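Local coordinates for protein Cel44C (Paenibacillus polymyxa, PDB 2YIH) that hydrolyses the beta-1,4-glucan backbone of xyloglucan and cellulosic polymers through this family 44 glycoside hydrolase domain of a larger protein, at residues 37-42 / 415-420; 405-410 / 508-513; 103-108 / 384-389; 32-37 / 399-404; 12-17 / 445-450. The protein carries 8 engineered substitutions. One frame throughout, in Å; residues are numbered along the deposited sequence.

Contact 1. Residues 37-42 / 415-420; sequences DENMAA and NSTFGD
In the loop joining strands 29-30 and 42-45 of the (beta/alpha)8 barrel, Asn39 meets Asn415 of the linker that runs from helix 399-409 into the beta domain. Their side-chain amides lie stacked, the planes 16° apart and the two CG atoms 4.0 Å from each other. Asn39 has its CG anti to the backbone N (chi1 -173°), which carries the amide over that of Asn415; Asn415 OD1 comes to 3.7 Å from Asn39 CB. Asn39 ND2 reaches further along the linker, 3.5 Å from the methyl CG2 of Thr417, which crosses it at about a right angle. Both asparagines have positive phi, a conformation this residue accepts more readily than most, so each suits its left-handed backbone position. Asn410, just past the end of helix 399-409, hydrogen-bonds to both loops, ND2 to Asp37 O and OD1 to Asn415 N. No hydrogen bond joins the segments directly: the amides touch by van der Waals contact, which implies that polar ties between the loops run through the helix end.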
# COMPACT_ATOMS: atom_id res chain seq x y z
N ASP A 37 8.12 -15.35 -3.93
CA ASP A 37 7.14 -16.23 -4.56
C ASP A 37 5.71 -15.85 -4.18
O ASP A 37 4.78 -16.67 -4.24
CB ASP A 37 7.45 -17.70 -4.29
CG ASP A 37 7.46 -18.05 -2.81
OD1 ASP A 37 7.39 -17.18 -1.92
OD2 ASP A 37 7.50 -19.27 -2.54
N GLU A 38 5.51 -14.57 -3.87
CA GLU A 38 4.17 -14.12 -3.49
C GLU A 38 3.35 -13.76 -4.73
O GLU A 38 2.17 -13.46 -4.60
CB GLU A 38 4.29 -12.88 -2.60
CG GLU A 38 4.84 -13.11 -1.15
CD GLU A 38 6.34 -13.17 -1.09
OE1 GLU A 38 7.02 -12.78 -2.07
OE2 GLU A 38 6.83 -13.64 -0.07
N ASN A 39 4.00 -13.67 -5.89
CA ASN A 39 3.31 -13.29 -7.15
C ASN A 39 2.57 -11.94 -7.01
O ASN A 39 1.35 -11.84 -7.21
CB ASN A 39 2.36 -14.41 -7.57
CG ASN A 39 1.73 -14.17 -8.95
OD1 ASN A 39 2.34 -13.53 -9.82
ND2 ASN A 39 0.50 -14.65 -9.13
N MET A 40 3.30 -10.95 -6.50
CA MET A 40 2.81 -9.58 -6.37
C MET A 40 2.45 -9.03 -7.75
O MET A 40 3.04 -9.43 -8.74
CB MET A 40 3.92 -8.70 -5.77
CG MET A 40 4.26 -9.09 -4.32
SD MET A 40 2.97 -8.58 -3.16
CE MET A 40 3.69 -9.26 -1.66
N ALA A 41 1.54 -8.05 -7.78
CA ALA A 41 1.20 -7.32 -9.01
C ALA A 41 1.67 -5.86 -8.98
O ALA A 41 1.59 -5.15 -10.00
CB ALA A 41 -0.38 -7.40 -9.31
N ALA A 42 2.14 -5.41 -7.83
CA ALA A 42 2.55 -4.00 -7.71
C ALA A 42 3.73 -3.86 -6.77
O ALA A 42 3.76 -4.47 -5.72
CB ALA A 42 1.36 -3.12 -7.21
N ASN A 415 1.59 -20.30 -8.97
CA ASN A 415 1.10 -18.93 -9.12
C ASN A 415 -0.39 -18.90 -9.50
O ASN A 415 -0.86 -17.94 -10.11
CB ASN A 415 1.93 -18.15 -10.13
CG ASN A 415 3.29 -17.76 -9.58
OD1 ASN A 415 3.53 -17.81 -8.38
ND2 ASN A 415 4.20 -17.38 -10.47
N SER A 416 -1.14 -19.93 -9.12
CA SER A 416 -2.60 -19.82 -9.19
C SER A 416 -3.12 -18.79 -8.19
O SER A 416 -2.57 -18.65 -7.08
CB SER A 416 -3.29 -21.18 -8.99
OG SER A 416 -2.87 -22.04 -10.02
N THR A 417 -4.19 -18.10 -8.56
CA THR A 417 -4.63 -16.95 -7.77
C THR A 417 -6.12 -16.99 -7.47
O THR A 417 -6.91 -17.67 -8.16
CB THR A 417 -4.33 -15.60 -8.49
OG1 THR A 417 -5.23 -15.41 -9.61
CG2 THR A 417 -2.88 -15.52 -8.98
N PHE A 418 -6.51 -16.23 -6.45
CA PHE A 418 -7.87 -15.70 -6.29
C PHE A 418 -8.41 -15.09 -7.58
O PHE A 418 -7.65 -14.60 -8.43
CB PHE A 418 -7.83 -14.61 -5.18
CG PHE A 418 -9.12 -14.42 -4.43
CD1 PHE A 418 -9.68 -15.45 -3.68
CD2 PHE A 418 -9.66 -13.14 -4.31
CE1 PHE A 418 -10.85 -15.23 -2.93
CE2 PHE A 418 -10.80 -12.90 -3.58
CZ PHE A 418 -11.38 -13.94 -2.84
N GLY A 419 -9.73 -15.06 -7.71
CA GLY A 419 -10.31 -14.53 -8.94
C GLY A 419 -10.20 -13.02 -9.04
O GLY A 419 -9.99 -12.34 -8.00
N ASP A 420 -10.49 -12.50 -10.23
CA ASP A 420 -10.41 -11.06 -10.48
C ASP A 420 -11.69 -10.31 -10.16
O ASP A 420 -11.74 -9.09 -10.24
CB ASP A 420 -9.90 -10.73 -11.90
CG ASP A 420 -10.84 -11.19 -13.02
OD1 ASP A 420 -11.98 -11.64 -12.75
OD2 ASP A 420 -10.45 -11.05 -14.23

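Contact 2. Residues 405-410 / 508-513; sequences YKLYRN and LTAYHI. With SO4 (sulfate ion), chain E.
A chi1 of -172° sends the His512 imidazole from the strand toward helix 399-409, while Leu407 (chi1 -167°) slides past it in the opposite direction. The result is a hydrogen bond from His512 ND1 to Leu407 O, 2.7 Å long and nearly straight at 172°. The carbonyl oxygen lies at the ring edge, close to the imidazole plane. This bond fixes the rotation of the ring, and it supplies a donor to a carbonyl of the last helical turn, where partners within the helix run out. Leucine suits its place because its two methyls divide the apolar work: CD1 packs 3.8 Å from His512 CB, and CD2 lies 3.8 Å from the methyl CB of Ala510, a residue small enough to let the helix approach. The contact thus seats the final helix of the (beta/alpha)8 barrel on a strand of the beta domain, the helix and strand segments running nearly parallel with their axes 8.8 Å apart. Val450 and Phe480, from the strands flanking 509-516, also touch Leu407. On another side of the helix, Arg409 grips a sulfate, probably from the crystallisation liquor, with two bonds: NH1 to O2 and NH2 to O3, each 2.7 Å. Its NE is held by Asn39 O, which steadies the guanidinium.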
# COMPACT_ATOMS: atom_id res chain seq x y z
N TYR A 405 -0.18 -13.46 1.43
CA TYR A 405 -0.12 -13.16 -0.01
C TYR A 405 -0.18 -14.43 -0.84
O TYR A 405 -0.86 -14.48 -1.86
CB TYR A 405 1.14 -12.34 -0.41
CG TYR A 405 1.01 -10.88 -0.03
CD1 TYR A 405 0.29 -9.98 -0.84
CD2 TYR A 405 1.58 -10.41 1.16
CE1 TYR A 405 0.13 -8.63 -0.45
CE2 TYR A 405 1.45 -9.07 1.54
CZ TYR A 405 0.71 -8.19 0.73
OH TYR A 405 0.50 -6.89 1.11
N LYS A 406 0.61 -15.43 -0.45
CA LYS A 406 0.66 -16.67 -1.23
C LYS A 406 -0.71 -17.34 -1.22
O LYS A 406 -1.10 -17.93 -2.21
CB LYS A 406 1.74 -17.62 -0.69
CG LYS A 406 3.12 -17.07 -1.01
CD LYS A 406 4.25 -17.71 -0.18
CE LYS A 406 4.43 -19.17 -0.54
NZ LYS A 406 5.29 -19.86 0.48
N LEU A 407 -1.45 -17.25 -0.11
CA LEU A 407 -2.78 -17.86 -0.09
C LEU A 407 -3.70 -17.27 -1.18
O LEU A 407 -4.52 -18.01 -1.80
CB LEU A 407 -3.42 -17.81 1.30
CG LEU A 407 -4.67 -18.69 1.46
CD1 LEU A 407 -4.27 -20.15 1.53
CD2 LEU A 407 -5.41 -18.30 2.76
N TYR A 408 -3.55 -15.97 -1.44
CA TYR A 408 -4.30 -15.30 -2.52
C TYR A 408 -3.68 -15.45 -3.91
O TYR A 408 -4.41 -15.42 -4.91
CB TYR A 408 -4.43 -13.78 -2.22
CG TYR A 408 -5.58 -13.47 -1.28
CD1 TYR A 408 -5.47 -13.68 0.09
CD2 TYR A 408 -6.83 -13.09 -1.78
CE1 TYR A 408 -6.51 -13.44 0.94
CE2 TYR A 408 -7.90 -12.82 -0.91
CZ TYR A 408 -7.75 -13.03 0.43
OH TYR A 408 -8.78 -12.77 1.32
N ARG A 409 -2.33 -15.55 -3.99
CA ARG A 409 -1.67 -15.30 -5.26
C ARG A 409 -0.73 -16.41 -5.72
O ARG A 409 -0.27 -16.39 -6.85
CB ARG A 409 -0.93 -13.95 -5.24
CG ARG A 409 -1.85 -12.76 -5.02
CD ARG A 409 -2.55 -12.35 -6.33
NE ARG A 409 -1.55 -11.89 -7.30
CZ ARG A 409 -1.82 -11.54 -8.55
NH1 ARG A 409 -3.09 -11.53 -8.98
NH2 ARG A 409 -0.82 -11.16 -9.36
N ASN A 410 -0.49 -17.41 -4.87
CA ASN A 410 0.34 -18.53 -5.28
C ASN A 410 0.07 -19.69 -4.35
O ASN A 410 0.96 -20.12 -3.59
CB ASN A 410 1.85 -18.17 -5.25
CG ASN A 410 2.73 -19.33 -5.65
OD1 ASN A 410 2.27 -20.31 -6.26
ND2 ASN A 410 4.01 -19.24 -5.26
N LEU A 508 -7.44 -20.46 14.39
CA LEU A 508 -6.22 -19.86 13.82
C LEU A 508 -5.80 -20.55 12.53
O LEU A 508 -4.65 -20.91 12.35
CB LEU A 508 -5.10 -19.90 14.86
CG LEU A 508 -5.50 -19.17 16.17
CD1 LEU A 508 -4.43 -19.29 17.29
CD2 LEU A 508 -5.85 -17.71 15.93
N THR A 509 -6.74 -20.71 11.59
CA THR A 509 -6.46 -21.37 10.29
C THR A 509 -7.09 -20.55 9.16
O THR A 509 -8.17 -19.99 9.34
CB THR A 509 -7.08 -22.78 10.25
OG1 THR A 509 -6.54 -23.54 11.34
CG2 THR A 509 -6.80 -23.51 8.97
N ALA A 510 -6.38 -20.45 8.04
CA ALA A 510 -6.94 -19.81 6.84
C ALA A 510 -6.88 -20.81 5.71
O ALA A 510 -5.85 -21.45 5.53
CB ALA A 510 -6.13 -18.57 6.49
N TYR A 511 -7.97 -20.95 4.96
CA TYR A 511 -7.99 -21.84 3.78
C TYR A 511 -8.39 -21.04 2.54
O TYR A 511 -9.20 -20.08 2.64
CB TYR A 511 -9.05 -22.95 3.91
CG TYR A 511 -8.82 -23.98 5.01
CD1 TYR A 511 -7.66 -24.76 5.02
CD2 TYR A 511 -9.83 -24.25 5.96
CE1 TYR A 511 -7.47 -25.76 5.98
CE2 TYR A 511 -9.64 -25.22 6.96
CZ TYR A 511 -8.45 -25.97 6.94
OH TYR A 511 -8.27 -26.92 7.92
N HIS A 512 -7.89 -21.51 1.40
CA HIS A 512 -8.37 -21.11 0.08
C HIS A 512 -8.99 -22.35 -0.53
O HIS A 512 -8.32 -23.37 -0.75
CB HIS A 512 -7.20 -20.63 -0.80
CG HIS A 512 -7.59 -20.01 -2.12
ND1 HIS A 512 -6.84 -19.01 -2.70
CD2 HIS A 512 -8.61 -20.25 -2.99
CE1 HIS A 512 -7.37 -18.68 -3.87
NE2 HIS A 512 -8.43 -19.43 -4.08
N ILE A 513 -10.30 -22.29 -0.71
CA ILE A 513 -11.09 -23.39 -1.32
C ILE A 513 -11.39 -23.05 -2.79
O ILE A 513 -11.83 -21.94 -3.09
CB ILE A 513 -12.41 -23.56 -0.58
CG1 ILE A 513 -12.11 -23.88 0.91
CG2 ILE A 513 -13.28 -24.64 -1.23
CD1 ILE A 513 -13.30 -23.81 1.83
S SO4 E . -2.81 -10.37 -12.46
O1 SO4 E . -2.77 -11.40 -13.51
O2 SO4 E . -3.82 -10.76 -11.49
O3 SO4 E . -1.47 -10.25 -11.87
O4 SO4 E . -3.14 -9.10 -13.11

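Contact 3. Residues 103-108 / 384-389; sequences GTYSLV and DVYMAN
Inside the (beta/alpha)8 barrel, strand 105-110 faces strand 387-390 across the interior, and the methyl of Met387 sits squarely on the ring of Tyr105. Met387 CE is 3.4 Å from the ring centroid and only 6° off its normal, a CH-pi contact, with SD further back over the same face in a Met-aromatic contact. The methionine chain extends from the strand and bends only at its last torsion (chi3 -68°), which turns the methyl onto the ring; a long, flexible and polarisable side chain is well suited to span such a distance. Leu107, two residues along the strand from Tyr105, adds its CD2 at 4.3 Å from the sulfur. Tyr386 approaches Tyr105 at about a right angle and brings its hydroxyl close to the ring. In the next shell Glu227 fixes both tyrosines, since its OE1 is hydrogen-bonded to Tyr105 OH and Tyr386 OH; one carboxylate oxygen is thus shared by two hydroxyls. Phe229, on the same strand as Glu227, packs against Tyr105, Leu107 and Met387, and Ala355 of strand 353-359 touches Met387. Where the tyrosines meet directly, Tyr386 OH stands 3.7 Å from Tyr105 CE2.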
# COMPACT_ATOMS: atom_id res chain seq x y z
N GLY A 103 6.54 -8.67 -13.90
CA GLY A 103 5.25 -8.21 -14.39
C GLY A 103 4.44 -7.33 -13.43
O GLY A 103 3.20 -7.38 -13.42
N THR A 104 5.12 -6.48 -12.67
CA THR A 104 4.41 -5.66 -11.68
C THR A 104 4.36 -4.19 -12.13
O THR A 104 5.20 -3.73 -12.92
CB THR A 104 5.09 -5.71 -10.29
OG1 THR A 104 6.42 -5.16 -10.40
CG2 THR A 104 5.16 -7.15 -9.79
N TYR A 105 3.34 -3.47 -11.66
CA TYR A 105 3.30 -2.00 -11.72
C TYR A 105 4.50 -1.47 -10.94
O TYR A 105 4.88 -2.05 -9.90
CB TYR A 105 1.99 -1.58 -11.04
CG TYR A 105 1.64 -0.12 -11.13
CD1 TYR A 105 2.33 0.84 -10.39
CD2 TYR A 105 0.53 0.28 -11.86
CE1 TYR A 105 1.94 2.18 -10.41
CE2 TYR A 105 0.14 1.62 -11.91
CZ TYR A 105 0.85 2.56 -11.16
OH TYR A 105 0.46 3.87 -11.22
N SER A 106 5.12 -0.36 -11.39
CA SER A 106 6.10 0.32 -10.56
C SER A 106 5.58 1.69 -10.15
O SER A 106 5.27 2.51 -11.02
CB SER A 106 7.41 0.57 -11.34
OG SER A 106 8.13 -0.65 -11.53
N LEU A 107 5.59 1.95 -8.85
CA LEU A 107 5.32 3.29 -8.31
C LEU A 107 6.62 3.85 -7.77
O LEU A 107 7.21 3.28 -6.87
CB LEU A 107 4.32 3.18 -7.16
CG LEU A 107 3.99 4.45 -6.35
CD1 LEU A 107 3.51 5.61 -7.29
CD2 LEU A 107 2.91 4.13 -5.31
N VAL A 108 7.09 4.94 -8.37
CA VAL A 108 8.38 5.54 -8.04
C VAL A 108 8.18 6.92 -7.37
O VAL A 108 7.54 7.83 -7.91
CB VAL A 108 9.18 5.71 -9.36
CG1 VAL A 108 10.48 6.49 -9.13
CG2 VAL A 108 9.47 4.31 -9.99
N ASP A 384 -13.00 -1.11 -3.22
CA ASP A 384 -12.66 -0.08 -4.21
C ASP A 384 -11.29 0.55 -3.95
O ASP A 384 -11.11 1.76 -4.15
CB ASP A 384 -13.75 1.02 -4.26
CG ASP A 384 -15.12 0.44 -4.66
OD1 ASP A 384 -15.27 0.00 -5.81
OD2 ASP A 384 -16.01 0.34 -3.78
N VAL A 385 -10.37 -0.24 -3.42
CA VAL A 385 -8.99 0.24 -3.28
C VAL A 385 -8.19 -0.13 -4.52
O VAL A 385 -8.20 -1.28 -4.95
CB VAL A 385 -8.34 -0.33 -2.00
CG1 VAL A 385 -6.86 0.09 -1.90
CG2 VAL A 385 -9.15 0.15 -0.77
N TYR A 386 -7.55 0.86 -5.13
CA TYR A 386 -6.82 0.64 -6.36
C TYR A 386 -5.47 -0.08 -6.16
O TYR A 386 -5.07 -0.91 -6.96
CB TYR A 386 -6.56 2.01 -7.01
CG TYR A 386 -5.72 2.00 -8.27
CD1 TYR A 386 -6.11 1.28 -9.40
CD2 TYR A 386 -4.60 2.83 -8.37
CE1 TYR A 386 -5.35 1.30 -10.58
CE2 TYR A 386 -3.84 2.89 -9.55
CZ TYR A 386 -4.24 2.15 -10.66
OH TYR A 386 -3.49 2.22 -11.82
N MET A 387 -4.77 0.27 -5.10
CA MET A 387 -3.40 -0.21 -4.93
C MET A 387 -3.09 -0.23 -3.44
O MET A 387 -3.57 0.65 -2.67
CB MET A 387 -2.40 0.67 -5.69
CG MET A 387 -0.93 0.21 -5.58
SD MET A 387 0.07 1.25 -6.68
CE MET A 387 -0.49 0.75 -8.31
N ALA A 388 -2.33 -1.24 -3.00
CA ALA A 388 -1.97 -1.31 -1.57
C ALA A 388 -0.63 -1.99 -1.48
O ALA A 388 -0.41 -2.98 -2.15
CB ALA A 388 -3.01 -2.11 -0.74
N ASN A 389 0.24 -1.47 -0.62
CA ASN A 389 1.65 -1.93 -0.55
C ASN A 389 2.05 -2.15 0.93
O ASN A 389 2.12 -1.22 1.73
CB ASN A 389 2.60 -0.90 -1.22
CG ASN A 389 2.23 -0.61 -2.65
OD1 ASN A 389 2.80 -1.21 -3.62
ND2 ASN A 389 1.28 0.27 -2.83

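Contact 4. Residues 32-37 / 399-404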
# COMPACT_ATOMS: atom_id res chain seq x y z
N GLN A 32 9.02 -3.37 0.39
CA GLN A 32 10.16 -4.30 0.33
C GLN A 32 9.72 -5.57 -0.34
O GLN A 32 8.64 -6.10 -0.03
CB GLN A 32 10.62 -4.65 1.76
CG GLN A 32 11.11 -3.42 2.55
CD GLN A 32 10.01 -2.77 3.34
OE1 GLN A 32 8.82 -3.00 3.10
NE2 GLN A 32 10.40 -1.96 4.33
N ASP A 33 10.52 -6.10 -1.26
CA ASP A 33 10.22 -7.46 -1.70
C ASP A 33 10.29 -8.45 -0.54
O ASP A 33 11.15 -8.32 0.34
CB ASP A 33 11.18 -7.88 -2.83
CG ASP A 33 11.03 -7.01 -4.06
OD1 ASP A 33 9.87 -6.73 -4.44
OD2 ASP A 33 12.06 -6.68 -4.65
N LEU A 34 9.40 -9.43 -0.53
CA LEU A 34 9.39 -10.46 0.54
C LEU A 34 10.16 -11.70 0.09
O LEU A 34 11.31 -11.58 -0.37
CB LEU A 34 7.94 -10.75 0.99
CG LEU A 34 7.18 -9.51 1.49
CD1 LEU A 34 5.72 -9.82 1.88
CD2 LEU A 34 7.89 -8.88 2.70
N ALA A 35 9.55 -12.89 0.15
CA ALA A 35 10.29 -14.10 -0.22
C ALA A 35 10.55 -14.22 -1.70
O ALA A 35 11.61 -14.75 -2.12
CB ALA A 35 9.57 -15.35 0.30
N GLY A 36 9.66 -13.66 -2.51
CA GLY A 36 9.84 -13.65 -3.95
C GLY A 36 8.89 -14.57 -4.68
O GLY A 36 8.87 -14.59 -5.91
N ASP A 37 8.12 -15.35 -3.93
CA ASP A 37 7.14 -16.23 -4.56
C ASP A 37 5.71 -15.85 -4.18
O ASP A 37 4.78 -16.67 -4.24
CB ASP A 37 7.45 -17.70 -4.29
CG ASP A 37 7.46 -18.05 -2.81
OD1 ASP A 37 7.39 -17.18 -1.92
OD2 ASP A 37 7.50 -19.27 -2.54
N ASN A 399 7.19 -14.35 7.77
CA ASN A 399 6.70 -15.61 7.21
C ASN A 399 5.19 -15.64 7.07
O ASN A 399 4.69 -16.20 6.11
CB ASN A 399 7.14 -16.80 8.07
CG ASN A 399 8.63 -17.08 7.94
OD1 ASN A 399 9.19 -17.08 6.83
ND2 ASN A 399 9.28 -17.23 9.08
N TYR A 400 4.48 -15.09 8.05
CA TYR A 400 3.01 -15.17 8.01
C TYR A 400 2.37 -14.09 7.13
O TYR A 400 1.27 -14.30 6.58
CB TYR A 400 2.42 -15.25 9.41
CG TYR A 400 2.37 -16.67 9.97
CD1 TYR A 400 1.47 -17.60 9.47
CD2 TYR A 400 3.31 -17.09 10.93
CE1 TYR A 400 1.40 -18.90 9.97
CE2 TYR A 400 3.25 -18.39 11.45
CZ TYR A 400 2.35 -19.29 10.93
OH TYR A 400 2.30 -20.58 11.43
N VAL A 401 3.08 -12.97 6.92
CA VAL A 401 2.62 -12.02 5.89
C VAL A 401 2.77 -12.63 4.51
O VAL A 401 1.86 -12.56 3.68
CB VAL A 401 3.36 -10.66 6.02
CG1 VAL A 401 2.95 -9.72 4.84
CG2 VAL A 401 2.99 -10.02 7.35
N SER A 402 3.92 -13.23 4.25
CA SER A 402 4.14 -13.87 2.96
C SER A 402 3.11 -14.97 2.76
O SER A 402 2.61 -15.15 1.66
CB SER A 402 5.57 -14.43 2.86
OG SER A 402 6.53 -13.37 2.84
N ALA A 403 2.78 -15.71 3.82
CA ALA A 403 1.73 -16.76 3.72
C ALA A 403 0.39 -16.21 3.24
O ALA A 403 -0.22 -16.76 2.34
CB ALA A 403 1.52 -17.49 5.08
N ALA A 404 -0.00 -15.06 3.78
CA ALA A 404 -1.28 -14.43 3.39
C ALA A 404 -1.27 -14.08 1.91
O ALA A 404 -2.25 -14.37 1.20
CB ALA A 404 -1.56 -13.18 4.25
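Leu34 presses against helix 399-409 most closely at Ser402, whose OG lies 3.5 Å from Leu34 CB and 3.8 Å from its CD1. That hydroxyl is directed beside its own backbone N (chi1 -67°); in the conformer described, one of two modelled, OG is hydrogen-bonded to Glu38 OE2, consistent with its place beside apolar Leu34. Deeper in, Leu34 CD1 meets Val401 CG1 at 4.1 Å, the two side chains crossing at about a right angle, with Tyr390 touching both. Leucine fits here because its branched end can lie on the buried valine while its CB stays near the serine. On the outer side the packing thins: the methyl of Ala35 is 4.4 Å from Ser402 OG, and the exposed chain then turns away through Gly36, whose phi of 109° is readily taken by glycine. Glu38 steadies this bend by accepting from the backbone N of Ala35 and Gly36. Such an arrangement belongs to the (beta/alpha)8 barrel, where the loop following its first strand meets the helix after its eighth.

Contact 5. Residues 12-17 / 445-450; sequences IKVDTF and KELHLV. Unlike the reference sequence in segment 12-17: Phe17 (reference Ser).
Val14 leaves strand 9-22 with its CB directed toward strand 446-453 and there divides into two methyls. CG2 comes to 3.9 Å from Leu449 CD2, and CG1 lies 4.1 Å from that same methyl while also standing 4.2 Å from Leu447 CD1. A single valine thus touches two leucines that are two residues apart on one face of strand 446-453. Leu449 meets it with CG beside the backbone N (chi1 -51°), whereas Leu447 has CG anti to that atom (chi1 166°), so the two splay differently. Both strands belong to the mixed sheet of the beta domain but are not adjacent in it: strands 433-439 and 421-427 lie between them in the sheet order, and Ala437 on the first of these touches both Val14 and Leu449. The contact is therefore made by side chains, and branched, apolar valine and leucine suit a buried place where methyl meets methyl. Further along, Thr16 turns its methyl inward, CG2 lying 3.7 Å from Leu447 CD1, and its hydroxyl bonds instead to Ser467 O. Where this run of strand ends, Asp15 OD1 accepts from the N of Phe17, which differs from the reference sequence, in an Asx turn.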
# COMPACT_ATOMS: atom_id res chain seq x y z
N ILE A 12 -22.40 -19.70 5.87
CA ILE A 12 -21.75 -18.79 4.92
C ILE A 12 -22.51 -18.88 3.61
O ILE A 12 -22.73 -19.97 3.10
CB ILE A 12 -20.28 -19.15 4.73
CG1 ILE A 12 -19.48 -18.73 5.98
CG2 ILE A 12 -19.69 -18.41 3.50
CD1 ILE A 12 -17.99 -19.03 5.88
N LYS A 13 -22.97 -17.72 3.12
CA LYS A 13 -23.78 -17.69 1.89
C LYS A 13 -22.97 -17.00 0.82
O LYS A 13 -22.53 -15.90 1.03
CB LYS A 13 -25.07 -16.91 2.12
CG LYS A 13 -26.01 -17.47 3.20
N VAL A 14 -22.73 -17.68 -0.30
CA VAL A 14 -21.96 -17.09 -1.40
C VAL A 14 -22.88 -17.04 -2.62
O VAL A 14 -23.50 -18.06 -2.98
CB VAL A 14 -20.71 -17.93 -1.74
CG1 VAL A 14 -19.93 -17.28 -2.88
CG2 VAL A 14 -19.82 -18.09 -0.49
N ASP A 15 -23.01 -15.85 -3.20
CA ASP A 15 -23.87 -15.66 -4.38
C ASP A 15 -23.05 -15.05 -5.52
O ASP A 15 -22.71 -13.86 -5.49
CB ASP A 15 -25.07 -14.78 -4.01
CG ASP A 15 -26.09 -14.69 -5.13
OD1 ASP A 15 -25.74 -15.06 -6.27
OD2 ASP A 15 -27.23 -14.25 -4.86
N THR A 16 -22.66 -15.89 -6.47
CA THR A 16 -21.76 -15.50 -7.55
C THR A 16 -22.42 -14.50 -8.50
O THR A 16 -21.74 -13.93 -9.35
CB THR A 16 -21.24 -16.72 -8.37
OG1 THR A 16 -22.34 -17.38 -9.01
CG2 THR A 16 -20.53 -17.72 -7.44
N PHE A 17 -23.73 -14.34 -8.39
CA PHE A 17 -24.46 -13.37 -9.21
C PHE A 17 -24.46 -11.99 -8.58
O PHE A 17 -24.72 -11.00 -9.27
CB PHE A 17 -25.94 -13.76 -9.39
CG PHE A 17 -26.17 -15.19 -9.85
CD1 PHE A 17 -25.30 -15.81 -10.73
CD2 PHE A 17 -27.35 -15.86 -9.47
CE1 PHE A 17 -25.54 -17.10 -11.17
CE2 PHE A 17 -27.59 -17.15 -9.91
CZ PHE A 17 -26.70 -17.76 -10.78
N LYS A 445 -17.48 -21.91 -14.03
CA LYS A 445 -16.68 -23.16 -13.92
C LYS A 445 -15.92 -23.26 -12.58
O LYS A 445 -15.83 -24.33 -12.00
CB LYS A 445 -15.69 -23.32 -15.09
N GLU A 446 -15.42 -22.14 -12.06
CA GLU A 446 -14.52 -22.20 -10.91
C GLU A 446 -14.91 -21.11 -9.91
O GLU A 446 -15.19 -19.99 -10.32
CB GLU A 446 -13.11 -22.00 -11.42
CG GLU A 446 -12.03 -22.09 -10.42
CD GLU A 446 -10.65 -22.07 -11.08
OE1 GLU A 446 -10.23 -23.12 -11.62
OE2 GLU A 446 -10.01 -20.98 -11.07
N LEU A 447 -14.94 -21.44 -8.61
CA LEU A 447 -15.28 -20.45 -7.58
C LEU A 447 -14.22 -20.49 -6.47
O LEU A 447 -13.87 -21.55 -5.99
CB LEU A 447 -16.69 -20.70 -6.99
CG LEU A 447 -17.13 -20.01 -5.69
CD1 LEU A 447 -17.24 -18.48 -5.94
CD2 LEU A 447 -18.49 -20.53 -5.22
N HIS A 448 -13.74 -19.31 -6.05
CA HIS A 448 -12.64 -19.21 -5.09
C HIS A 448 -13.20 -18.67 -3.79
O HIS A 448 -13.86 -17.62 -3.78
CB HIS A 448 -11.58 -18.26 -5.64
CG HIS A 448 -10.72 -18.86 -6.70
ND1 HIS A 448 -11.05 -18.83 -8.04
CD2 HIS A 448 -9.53 -19.50 -6.62
CE1 HIS A 448 -10.13 -19.48 -8.73
NE2 HIS A 448 -9.20 -19.90 -7.88
N LEU A 449 -12.88 -19.33 -2.67
CA LEU A 449 -13.33 -18.86 -1.36
C LEU A 449 -12.13 -18.82 -0.44
O LEU A 449 -11.43 -19.83 -0.32
CB LEU A 449 -14.35 -19.81 -0.73
CG LEU A 449 -15.54 -20.23 -1.58
CD1 LEU A 449 -16.39 -21.20 -0.73
CD2 LEU A 449 -16.37 -19.03 -2.05
N VAL A 450 -11.88 -17.68 0.18
CA VAL A 450 -10.85 -17.62 1.25
C VAL A 450 -11.61 -17.45 2.56
O VAL A 450 -12.45 -16.54 2.70
CB VAL A 450 -9.82 -16.46 1.00
CG1 VAL A 450 -8.96 -16.22 2.29
CG2 VAL A 450 -8.92 -16.81 -0.15

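Overall arrangement
Contacts 2, 3 and 5 are buried, contact 4 partly so, and contact 1 lies at the surface. Contact 3, in the core of the (beta/alpha)8 barrel, is aromatic and sulfur-based; contact 5, inside the beta domain, is aliphatic. The other three gather round helix 399-409. Contact 4 rests the loop after the first barrel strand on it, contact 2 seats its last turn on the sheet, and contact 1 brings the same loop to the linker beyond the helix through stacked amides. Only contact 2 has a hydrogen bond between its segments. Contacts 1 and 4 share Asp37, and Asn410 of contact 2 bonds to it. Contacts 2 and 5 reach neighbouring strands, where Ile513 N probably hydrogen-bonds to Leu449 O.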